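Local coordinates for squalene synthase HpnC (Alicyclobacillus acidocaldarius subsp. acidocaldarius, PDB 4HD1), which probably acts as a squalene synthase, joining isoprenoid diphosphates within an all-helical fold of the squalene/phytoene synthase family, at residues L34-R38 with H39-H43; F50-G53 with V54-G58; C149-D152 with E153-R156; L244-L247 with G248-I252. All coordinates share one frame; numbering follows the deposited sequence.

Contact 1. Residues L34-R38 with H39-H43; sequences LFVPR and HLRPH
The carbonyl oxygen of P37 meets two backbone donors at once: L40 N lies 2.8 Å from P37 O and R41 N lies 3.0 Å from P37 O. The two come from different directions, R41 N nearly in line with the C=O bond and L40 N well above the carbonyl plane. One residue back, V36 O takes a weak bond from R41 NE at 3.2 Å, its N-H...O angle only 125°. This is the turn that starts helix 41-56 after the loop from helix 29-32, in a fold built of helices without strands. The R41 chain bends at chi3 (-130°), laying one guanidinium face against R38 CA while NH1 salt-bridges a sulfate, probably from the crystallisation liquor. With an alanine here, V36 O would probably lose its weak side-chain donor and the sulfate the charge that NH1 offers it. Apolar contacts add to the turn: V36 CG1 lies 3.7 Å from L40 CB, and P37 CG lies 3.9 Å from L40 CD1. Upstream, the backbone of F35 is satisfied by helix 236-257, its N donating to Q241 OE1 and its O accepting from R237 NH1.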
loop_
_atom_site.group_PDB
_atom_site.type_symbol
_atom_site.label_atom_id
_atom_site.label_comp_id
_atom_site.label_asym_id
_atom_site.label_seq_id
_atom_site.Cartn_x
_atom_site.Cartn_y
_atom_site.Cartn_z
ATOM N N LEU A 34 -0.770 2.110 16.113
ATOM C CA LEU A 34 -0.459 2.706 17.428
ATOM C C LEU A 34 -1.397 3.856 17.832
ATOM O O LEU A 34 -1.490 4.217 19.009
ATOM C CB LEU A 34 1.002 3.182 17.431
ATOM C CG LEU A 34 1.654 3.932 18.596
ATOM C CD1 LEU A 34 1.934 3.012 19.774
ATOM C CD2 LEU A 34 2.943 4.578 18.111
ATOM N N PHE A 35 -2.093 4.419 16.849
ATOM C CA PHE A 35 -2.946 5.573 17.070
ATOM C C PHE A 35 -4.421 5.271 16.920
ATOM O O PHE A 35 -5.259 6.122 17.210
ATOM C CB PHE A 35 -2.601 6.661 16.069
ATOM C CG PHE A 35 -1.249 7.259 16.269
ATOM C CD1 PHE A 35 -1.068 8.285 17.182
ATOM C CD2 PHE A 35 -0.156 6.800 15.538
ATOM C CE1 PHE A 35 0.178 8.852 17.354
ATOM C CE2 PHE A 35 1.093 7.357 15.710
ATOM C CZ PHE A 35 1.257 8.386 16.618
ATOM N N VAL A 36 -4.734 4.073 16.445
ATOM C CA VAL A 36 -6.109 3.719 16.113
ATOM C C VAL A 36 -6.893 3.421 17.394
ATOM O O VAL A 36 -6.472 2.564 18.188
ATOM C CB VAL A 36 -6.161 2.529 15.117
ATOM C CG1 VAL A 36 -7.599 2.195 14.739
ATOM C CG2 VAL A 36 -5.333 2.840 13.867
ATOM N N PRO A 37 -8.033 4.128 17.601
ATOM C CA PRO A 37 -8.871 3.903 18.792
ATOM C C PRO A 37 -9.362 2.466 18.844
ATOM O O PRO A 37 -9.543 1.844 17.792
ATOM C CB PRO A 37 -10.076 4.845 18.592
ATOM C CG PRO A 37 -9.773 5.683 17.397
ATOM C CD PRO A 37 -8.670 5.035 16.623
ATOM N N ARG A 38 -9.600 1.951 20.052
ATOM C CA ARG A 38 -10.027 0.561 20.218
ATOM C C ARG A 38 -11.243 0.208 19.376
ATOM O O ARG A 38 -11.310 -0.890 18.832
ATOM C CB ARG A 38 -10.277 0.199 21.684
ATOM C CG ARG A 38 -11.104 1.208 22.455
ATOM C CD ARG A 38 -11.723 0.553 23.680
ATOM N NE ARG A 38 -11.357 1.277 24.894
ATOM C CZ ARG A 38 -10.238 1.066 25.584
ATOM N NH1 ARG A 38 -9.363 0.143 25.187
ATOM N NH2 ARG A 38 -9.992 1.780 26.676
ATOM N N HIS A 39 -12.195 1.126 19.252
ATOM C CA HIS A 39 -13.410 0.812 18.506
ATOM C C HIS A 39 -13.196 0.786 17.017
ATOM O O HIS A 39 -14.076 0.348 16.278
ATOM C CB HIS A 39 -14.565 1.736 18.884
ATOM C CG HIS A 39 -14.497 3.092 18.241
ATOM N ND1 HIS A 39 -13.748 4.093 18.741
ATOM C CD2 HIS A 39 -15.128 3.597 17.105
ATOM C CE1 HIS A 39 -13.887 5.184 17.962
ATOM N NE2 HIS A 39 -14.730 4.877 16.960
ATOM N N LEU A 40 -12.029 1.242 16.562
ATOM C CA LEU A 40 -11.706 1.203 15.130
ATOM C C LEU A 40 -10.672 0.149 14.752
ATOM O O LEU A 40 -10.610 -0.250 13.582
ATOM C CB LEU A 40 -11.276 2.582 14.603
ATOM C CG LEU A 40 -12.335 3.691 14.592
ATOM C CD1 LEU A 40 -11.727 5.001 14.073
ATOM C CD2 LEU A 40 -13.599 3.307 13.812
ATOM N N ARG A 41 -9.868 -0.308 15.715
ATOM C CA ARG A 41 -8.877 -1.357 15.432
ATOM C C ARG A 41 -9.429 -2.599 14.697
ATOM O O ARG A 41 -8.772 -3.086 13.780
ATOM C CB ARG A 41 -8.127 -1.782 16.694
ATOM C CG ARG A 41 -6.968 -0.882 17.066
ATOM C CD ARG A 41 -6.197 -1.434 18.253
ATOM N NE ARG A 41 -6.038 -0.381 19.248
ATOM C CZ ARG A 41 -6.548 -0.412 20.473
ATOM N NH1 ARG A 41 -7.223 -1.475 20.897
ATOM N NH2 ARG A 41 -6.359 0.618 21.283
ATOM N N PRO A 42 -10.631 -3.103 15.073
ATOM C CA PRO A 42 -11.150 -4.290 14.378
ATOM C C PRO A 42 -11.257 -4.105 12.863
ATOM O O PRO A 42 -11.052 -5.062 12.101
ATOM C CB PRO A 42 -12.549 -4.466 14.980
ATOM C CG PRO A 42 -12.426 -3.897 16.345
ATOM C CD PRO A 42 -11.536 -2.695 16.168
ATOM N N HIS A 43 -11.558 -2.880 12.437
ATOM C CA HIS A 43 -11.662 -2.579 11.017
ATOM C C HIS A 43 -10.310 -2.549 10.355
ATOM O O HIS A 43 -10.183 -2.892 9.175
ATOM C CB HIS A 43 -12.445 -1.294 10.815
ATOM C CG HIS A 43 -13.778 -1.294 11.528
ATOM N ND1 HIS A 43 -14.751 -2.187 11.242
ATOM C CD2 HIS A 43 -14.269 -0.491 12.559
ATOM C CE1 HIS A 43 -15.812 -1.965 12.043
ATOM N NE2 HIS A 43 -15.515 -0.927 12.850
#

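Contact 2. Residues F50-G53 with V54-G58; sequences FCRG and VDDLG
F50 and V54, one helical turn apart, pack with V54 CG2 over one face of the phenyl ring, 4.0 Å from F50 CE2. The backbone of the same turn is helical: V54 N lies 3.3 Å from F50 O, D55 N lies 2.9 Å from C51 O, and D56 N lies 2.9 Å from R52 O. On a separate side of the helix, R52 and D56 form a salt bridge with one weak hydrogen bond, R52 NE to D56 OD2 at 3.4 Å, N-H...O 139°. The guanidinium and carboxylate planes are turned 79° apart, so the pair does not form a flat two-pronged grip. D56 CG stands anti to its carbonyl carbon (chi1 -76°), which swings the carboxylate back along the helix toward R52. Further on, L57 CG lies 3.6 Å from G53 O.

The next shell fixes these groups. R52 has its stronger partner in helix 12-25, where NH1 donates to L21 O, and D55 OD2 is bonded to H25 NE2 of the same helix. The F50 ring meets F106 edge-to-face and also meets the Y72 ring, whose hydroxyl bonds to F50 O.

D55 and D56 open a sequence that matches the first aspartate-rich motif of this family, through which relatives bind magnesium and diphosphate. The bond to H25 is likely to fix the direction of D55, whereas D56 is only loosely tied to R52, whose guanidinium is held chiefly by the backbone of helix 12-25.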
loop_
_atom_site.group_PDB
_atom_site.type_symbol
_atom_site.label_atom_id
_atom_site.label_comp_id
_atom_site.label_asym_id
_atom_site.label_seq_id
_atom_site.Cartn_x
_atom_site.Cartn_y
_atom_site.Cartn_z
ATOM N N PHE A 50 -7.672 -8.748 4.594
ATOM C CA PHE A 50 -7.991 -8.730 3.168
ATOM C C PHE A 50 -6.742 -8.517 2.291
ATOM O O PHE A 50 -6.560 -9.222 1.299
ATOM C CB PHE A 50 -9.071 -7.691 2.843
ATOM C CG PHE A 50 -9.259 -7.468 1.364
ATOM C CD1 PHE A 50 -10.163 -8.244 0.635
ATOM C CD2 PHE A 50 -8.510 -6.505 0.692
ATOM C CE1 PHE A 50 -10.325 -8.053 -0.727
ATOM C CE2 PHE A 50 -8.662 -6.314 -0.672
ATOM C CZ PHE A 50 -9.572 -7.088 -1.381
ATOM N N CYS A 51 -5.896 -7.552 2.652
ATOM C CA CYS A 51 -4.661 -7.281 1.898
ATOM C C CYS A 51 -3.675 -8.453 1.961
ATOM O O CYS A 51 -3.019 -8.764 0.971
ATOM C CB CYS A 51 -3.975 -6.004 2.387
ATOM S SG CYS A 51 -4.963 -4.506 2.201
ATOM N N ARG A 52 -3.575 -9.091 3.129
ATOM C CA ARG A 52 -2.763 -10.293 3.284
ATOM C C ARG A 52 -3.207 -11.364 2.282
ATOM O O ARG A 52 -2.373 -12.031 1.669
ATOM C CB ARG A 52 -2.847 -10.835 4.717
ATOM C CG ARG A 52 -2.061 -12.125 4.939
ATOM C CD ARG A 52 -2.746 -13.058 5.926
ATOM N NE ARG A 52 -2.221 -14.421 5.833
ATOM C CZ ARG A 52 -1.381 -14.981 6.703
ATOM N NH1 ARG A 52 -0.958 -14.306 7.768
ATOM N NH2 ARG A 52 -0.967 -16.227 6.510
ATOM N N GLY A 53 -4.521 -11.508 2.123
ATOM C CA GLY A 53 -5.099 -12.466 1.181
ATOM C C GLY A 53 -4.645 -12.216 -0.245
ATOM O O GLY A 53 -4.347 -13.156 -0.971
ATOM N N VAL A 54 -4.580 -10.946 -0.644
ATOM C CA VAL A 54 -4.080 -10.593 -1.978
ATOM C C VAL A 54 -2.569 -10.851 -2.092
ATOM O O VAL A 54 -2.106 -11.355 -3.117
ATOM C CB VAL A 54 -4.414 -9.133 -2.385
ATOM C CG1 VAL A 54 -4.148 -8.918 -3.874
ATOM C CG2 VAL A 54 -5.863 -8.790 -2.064
ATOM N N ASP A 55 -1.814 -10.520 -1.044
ATOM C CA ASP A 55 -0.371 -10.791 -1.006
ATOM C C ASP A 55 -0.051 -12.270 -1.213
ATOM O O ASP A 55 0.820 -12.611 -2.011
ATOM C CB ASP A 55 0.251 -10.311 0.310
ATOM C CG ASP A 55 0.384 -8.794 0.390
ATOM O OD1 ASP A 55 0.125 -8.101 -0.619
ATOM O OD2 ASP A 55 0.759 -8.294 1.474
ATOM N N ASP A 56 -0.767 -13.139 -0.500
ATOM C CA ASP A 56 -0.551 -14.592 -0.558
ATOM C C ASP A 56 -0.732 -15.189 -1.955
ATOM O O ASP A 56 -0.193 -16.257 -2.258
ATOM C CB ASP A 56 -1.467 -15.309 0.437
ATOM C CG ASP A 56 -0.991 -15.177 1.871
ATOM O OD1 ASP A 56 0.056 -14.539 2.113
ATOM O OD2 ASP A 56 -1.669 -15.720 2.767
ATOM N N LEU A 57 -1.489 -14.498 -2.800
ATOM C CA LEU A 57 -1.669 -14.913 -4.187
ATOM C C LEU A 57 -0.660 -14.201 -5.104
ATOM O O LEU A 57 -0.972 -13.854 -6.244
ATOM C CB LEU A 57 -3.122 -14.675 -4.631
ATOM C CG LEU A 57 -4.228 -15.354 -3.785
ATOM C CD1 LEU A 57 -5.609 -14.880 -4.221
ATOM C CD2 LEU A 57 -4.150 -16.896 -3.838
ATOM N N GLY A 58 0.554 -14.001 -4.587
ATOM C CA GLY A 58 1.619 -13.307 -5.304
ATOM C C GLY A 58 2.598 -14.255 -5.972
ATOM O O GLY A 58 2.190 -15.208 -6.645
#

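Contact 3. Residues C149-D152 with E153-R156; sequences CLDD and ERAR
C149 backs the guanidinium of R154: its CA sits 3.9 Å above the plane of that group, over the centre, and its SG lies 3.8 Å from R154 NH1. The next residue, L150, points its CB away from the helix, yet CD1 at the end of the chain meets A155 CB at 3.9 Å.

D151 carries the contact. It occupies the N-cap position of helix 152-172, and its OD1 receives R154 N at 2.9 Å along an almost straight N-H...O line (177°). The other carboxylate oxygen, OD2, takes two donors from the side chain of the same arginine, R154 NH2 at 2.7 Å and R154 NE at 2.8 Å. Both bonds lie close to the guanidinium plane, and the two flat groups are only 23° apart, a nearly coplanar, side-on salt bridge. The first torsion of D151 makes this double role possible: with CG between the backbone N and the carbonyl carbon (chi1 55°), the carboxylate turns forward to the amide and side chain of R154. R154 is therefore held by its main chain and its side chain to one aspartate. The backbone of D151 takes part as well, its O accepting A155 N.

D152 continues the helical pattern by accepting R156 N at 3.0 Å from D152 O. Beside it on the outer surface, R156 NH2 salt-bridges E153 OE2.

Around this start of helix 152-172, L150 and A155 both touch R141 of helix 137-146. R154 NH1 bonds to L233 O in the loop before helix 236-257, and R156 NH1 reaches E226 of helix 207-227.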
loop_
_atom_site.group_PDB
_atom_site.type_symbol
_atom_site.label_atom_id
_atom_site.label_comp_id
_atom_site.label_asym_id
_atom_site.label_seq_id
_atom_site.Cartn_x
_atom_site.Cartn_y
_atom_site.Cartn_z
ATOM N N CYS A 149 -13.628 9.887 6.915
ATOM C CA CYS A 149 -12.973 11.016 6.260
ATOM C C CYS A 149 -12.830 10.857 4.751
ATOM O O CYS A 149 -12.014 11.540 4.134
ATOM C CB CYS A 149 -11.591 11.253 6.876
ATOM S SG CYS A 149 -11.658 11.813 8.588
ATOM N N LEU A 150 -13.619 9.972 4.149
ATOM C CA LEU A 150 -13.439 9.676 2.725
ATOM C C LEU A 150 -14.305 10.520 1.775
ATOM O O LEU A 150 -15.484 10.234 1.552
ATOM C CB LEU A 150 -13.585 8.174 2.440
ATOM C CG LEU A 150 -13.236 7.716 1.015
ATOM C CD1 LEU A 150 -11.836 8.138 0.576
ATOM C CD2 LEU A 150 -13.412 6.206 0.892
ATOM N N ASP A 151 -13.693 11.568 1.232
ATOM C CA ASP A 151 -14.266 12.358 0.148
ATOM C C ASP A 151 -13.149 12.598 -0.859
ATOM O O ASP A 151 -11.985 12.274 -0.581
ATOM C CB ASP A 151 -14.829 13.681 0.670
ATOM C CG ASP A 151 -13.806 14.486 1.446
ATOM O OD1 ASP A 151 -12.763 14.871 0.877
ATOM O OD2 ASP A 151 -14.045 14.740 2.637
ATOM N N ASP A 152 -13.489 13.179 -2.009
ATOM C CA ASP A 152 -12.535 13.330 -3.113
ATOM C C ASP A 152 -11.333 14.198 -2.772
ATOM O O ASP A 152 -10.213 13.905 -3.200
ATOM C CB ASP A 152 -13.229 13.865 -4.367
ATOM C CG ASP A 152 -14.251 12.892 -4.938
ATOM O OD1 ASP A 152 -14.398 11.771 -4.402
ATOM O OD2 ASP A 152 -14.918 13.252 -5.928
ATOM N N GLU A 153 -11.560 15.258 -2.000
ATOM C CA GLU A 153 -10.478 16.167 -1.650
ATOM C C GLU A 153 -9.428 15.481 -0.766
ATOM O O GLU A 153 -8.225 15.511 -1.068
ATOM C CB GLU A 153 -11.021 17.437 -0.986
ATOM C CG GLU A 153 -9.955 18.478 -0.682
ATOM C CD GLU A 153 -9.252 19.013 -1.926
ATOM O OE1 GLU A 153 -9.660 18.678 -3.062
ATOM O OE2 GLU A 153 -8.280 19.779 -1.771
ATOM N N ARG A 154 -9.894 14.852 0.307
ATOM C CA ARG A 154 -9.009 14.182 1.249
ATOM C C ARG A 154 -8.375 12.917 0.667
ATOM O O ARG A 154 -7.224 12.605 0.979
ATOM C CB ARG A 154 -9.732 13.917 2.566
ATOM C CG ARG A 154 -9.875 15.192 3.377
ATOM C CD ARG A 154 -10.555 14.967 4.712
ATOM N NE ARG A 154 -11.995 14.796 4.566
ATOM C CZ ARG A 154 -12.863 14.845 5.572
ATOM N NH1 ARG A 154 -12.447 15.074 6.815
ATOM N NH2 ARG A 154 -14.156 14.668 5.329
ATOM N N ALA A 155 -9.108 12.221 -0.203
ATOM C CA ALA A 155 -8.564 11.071 -0.931
ATOM C C ALA A 155 -7.384 11.495 -1.808
ATOM O O ALA A 155 -6.349 10.817 -1.850
ATOM C CB ALA A 155 -9.645 10.397 -1.767
ATOM N N ARG A 156 -7.545 12.633 -2.486
ATOM C CA ARG A 156 -6.518 13.188 -3.363
ATOM C C ARG A 156 -5.221 13.421 -2.587
ATOM O O ARG A 156 -4.146 13.039 -3.040
ATOM C CB ARG A 156 -7.036 14.487 -4.000
ATOM C CG ARG A 156 -6.183 15.058 -5.123
ATOM C CD ARG A 156 -6.734 16.384 -5.643
ATOM N NE ARG A 156 -6.877 17.416 -4.605
ATOM C CZ ARG A 156 -5.877 18.146 -4.106
ATOM N NH1 ARG A 156 -4.626 17.967 -4.517
ATOM N NH2 ARG A 156 -6.126 19.060 -3.179
#

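Contact 4. Residues L244-L247 with G248-I252; sequences LYRL and GGEAI
The backbone from L244 to A251 is regular helix, each of four carbonyls accepting from the amide four residues on, from E250 N at 2.8 Å from R246 O to G248 N at 3.0 Å from L244 O, with N-H...O angles of at least 152°. Along one side of it R246 and E250 run side by side and point the same way. Their charged ends form a long salt bridge, R246 NH1 to E250 OE1 at 3.5 Å. The oxygen comes to the guanidinium at its edge, near its plane, but the carboxylate is turned 84° to that plane, so the two groups do not form a coplanar, two-bond pair. Nearer the backbone the contact is tighter: E250 CG lies 3.3 Å from R246 O, and E250 CD lies 3.9 Å from R246 CG. With CG anti to the carbonyl carbon (chi1 -76°) E250 CG comes close to R246 O, and the extended chain beyond it carries the carboxylate alongside R246. L247 CD2 flanks the same carboxylate, 4.0 Å from E250 OE1.

The stronger polar partner of R246 is outside this turn, in E231, which salt-bridges NE. Y245 OH bonds to V32 O, and E250 OE2 is bonded to Q221 NE2 of helix 207-227. A leucine in place of this glutamate removes the carboxylate, and Q221 and R246 would probably be left less firmly fixed.

R228 NH1 also lies close to R246 NH1, bringing two positive groups together. With E231 and E250 on hand, their repulsion is probably offset, and R246 probably belongs to a cluster of charges that joins helix 236-257 to the loop before it.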
loop_
_atom_site.group_PDB
_atom_site.type_symbol
_atom_site.label_atom_id
_atom_site.label_comp_id
_atom_site.label_asym_id
_atom_site.label_seq_id
_atom_site.Cartn_x
_atom_site.Cartn_y
_atom_site.Cartn_z
ATOM N N LEU A 244 3.185 10.196 11.141
ATOM C CA LEU A 244 4.180 9.186 11.369
ATOM C C LEU A 244 4.504 8.357 10.115
ATOM O O LEU A 244 5.672 8.047 9.873
ATOM C CB LEU A 244 3.729 8.314 12.519
ATOM C CG LEU A 244 4.569 7.068 12.747
ATOM C CD1 LEU A 244 5.978 7.444 13.201
ATOM C CD2 LEU A 244 3.892 6.195 13.796
ATOM N N TYR A 245 3.503 8.008 9.309
ATOM C CA TYR A 245 3.801 7.425 7.995
ATOM C C TYR A 245 4.693 8.381 7.198
ATOM O O TYR A 245 5.686 7.952 6.600
ATOM C CB TYR A 245 2.528 7.124 7.198
ATOM C CG TYR A 245 1.562 6.135 7.832
ATOM C CD1 TYR A 245 2.007 5.134 8.705
ATOM C CD2 TYR A 245 0.197 6.182 7.520
ATOM C CE1 TYR A 245 1.114 4.227 9.266
ATOM C CE2 TYR A 245 -0.702 5.281 8.073
ATOM C CZ TYR A 245 -0.239 4.305 8.941
ATOM O OH TYR A 245 -1.134 3.413 9.489
ATOM N N ARG A 246 4.342 9.672 7.206
ATOM C CA ARG A 246 5.110 10.694 6.495
ATOM C C ARG A 246 6.552 10.748 6.991
ATOM O O ARG A 246 7.485 10.757 6.188
ATOM C CB ARG A 246 4.450 12.079 6.590
ATOM C CG ARG A 246 5.374 13.220 6.169
ATOM C CD ARG A 246 4.692 14.580 6.043
ATOM N NE ARG A 246 4.099 15.090 7.284
ATOM C CZ ARG A 246 4.760 15.708 8.265
ATOM N NH1 ARG A 246 6.073 15.894 8.199
ATOM N NH2 ARG A 246 4.097 16.135 9.332
ATOM N N LEU A 247 6.730 10.764 8.311
ATOM C CA LEU A 247 8.066 10.847 8.900
ATOM C C LEU A 247 8.918 9.663 8.465
ATOM O O LEU A 247 10.068 9.841 8.065
ATOM C CB LEU A 247 8.001 10.948 10.429
ATOM C CG LEU A 247 7.426 12.258 10.980
ATOM C CD1 LEU A 247 7.208 12.169 12.490
ATOM C CD2 LEU A 247 8.274 13.481 10.605
ATOM N N GLY A 248 8.330 8.468 8.518
ATOM C CA GLY A 248 9.002 7.239 8.096
ATOM C C GLY A 248 9.445 7.307 6.647
ATOM O O GLY A 248 10.591 6.975 6.318
ATOM N N GLY A 249 8.534 7.755 5.786
ATOM C CA GLY A 249 8.821 7.925 4.366
ATOM C C GLY A 249 9.887 8.966 4.102
ATOM O O GLY A 249 10.761 8.760 3.265
ATOM N N GLU A 250 9.816 10.083 4.823
ATOM C CA GLU A 250 10.801 11.153 4.681
ATOM C C GLU A 250 12.177 10.676 5.119
ATOM O O GLU A 250 13.187 11.022 4.497
ATOM C CB GLU A 250 10.392 12.395 5.478
ATOM C CG GLU A 250 9.279 13.209 4.834
ATOM C CD GLU A 250 8.969 14.500 5.579
ATOM O OE1 GLU A 250 9.026 14.521 6.835
ATOM O OE2 GLU A 250 8.658 15.505 4.901
ATOM N N ALA A 251 12.213 9.870 6.179
ATOM C CA ALA A 251 13.472 9.324 6.683
ATOM C C ALA A 251 14.099 8.343 5.701
ATOM O O ALA A 251 15.323 8.216 5.651
ATOM C CB ALA A 251 13.274 8.674 8.042
ATOM N N ILE A 252 13.269 7.655 4.920
ATOM C CA ILE A 252 13.782 6.756 3.878
ATOM C C ILE A 252 14.485 7.574 2.794
ATOM O O ILE A 252 15.589 7.228 2.365
ATOM C CB ILE A 252 12.681 5.845 3.284
ATOM C CG1 ILE A 252 12.261 4.786 4.314
ATOM C CG2 ILE A 252 13.161 5.170 1.996
ATOM C CD1 ILE A 252 11.016 3.994 3.952
#

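In the fold
Contacts 1 and 2 sit on the same helix, 41-56, near its start and its end, with centres about 22 Å apart. Contacts 1 and 4 are the pair that touch: F35 CE2 packs 3.6 Å from L244 CD2, joining the turn before helix 41-56 to helix 236-257. Contact 3 starts helix 152-172, against which Y245 and I252 of contact 4 pack further along. Contact 2 lies across the chain's centre from contacts 3 and 4, its centre about 25 Å and 24 Å from theirs. It contains the opening aspartates of the sequence probably linked to diphosphate binding; the sulfate instead lies at contact 1, whose nearest atoms are about 8 Å from contact 2.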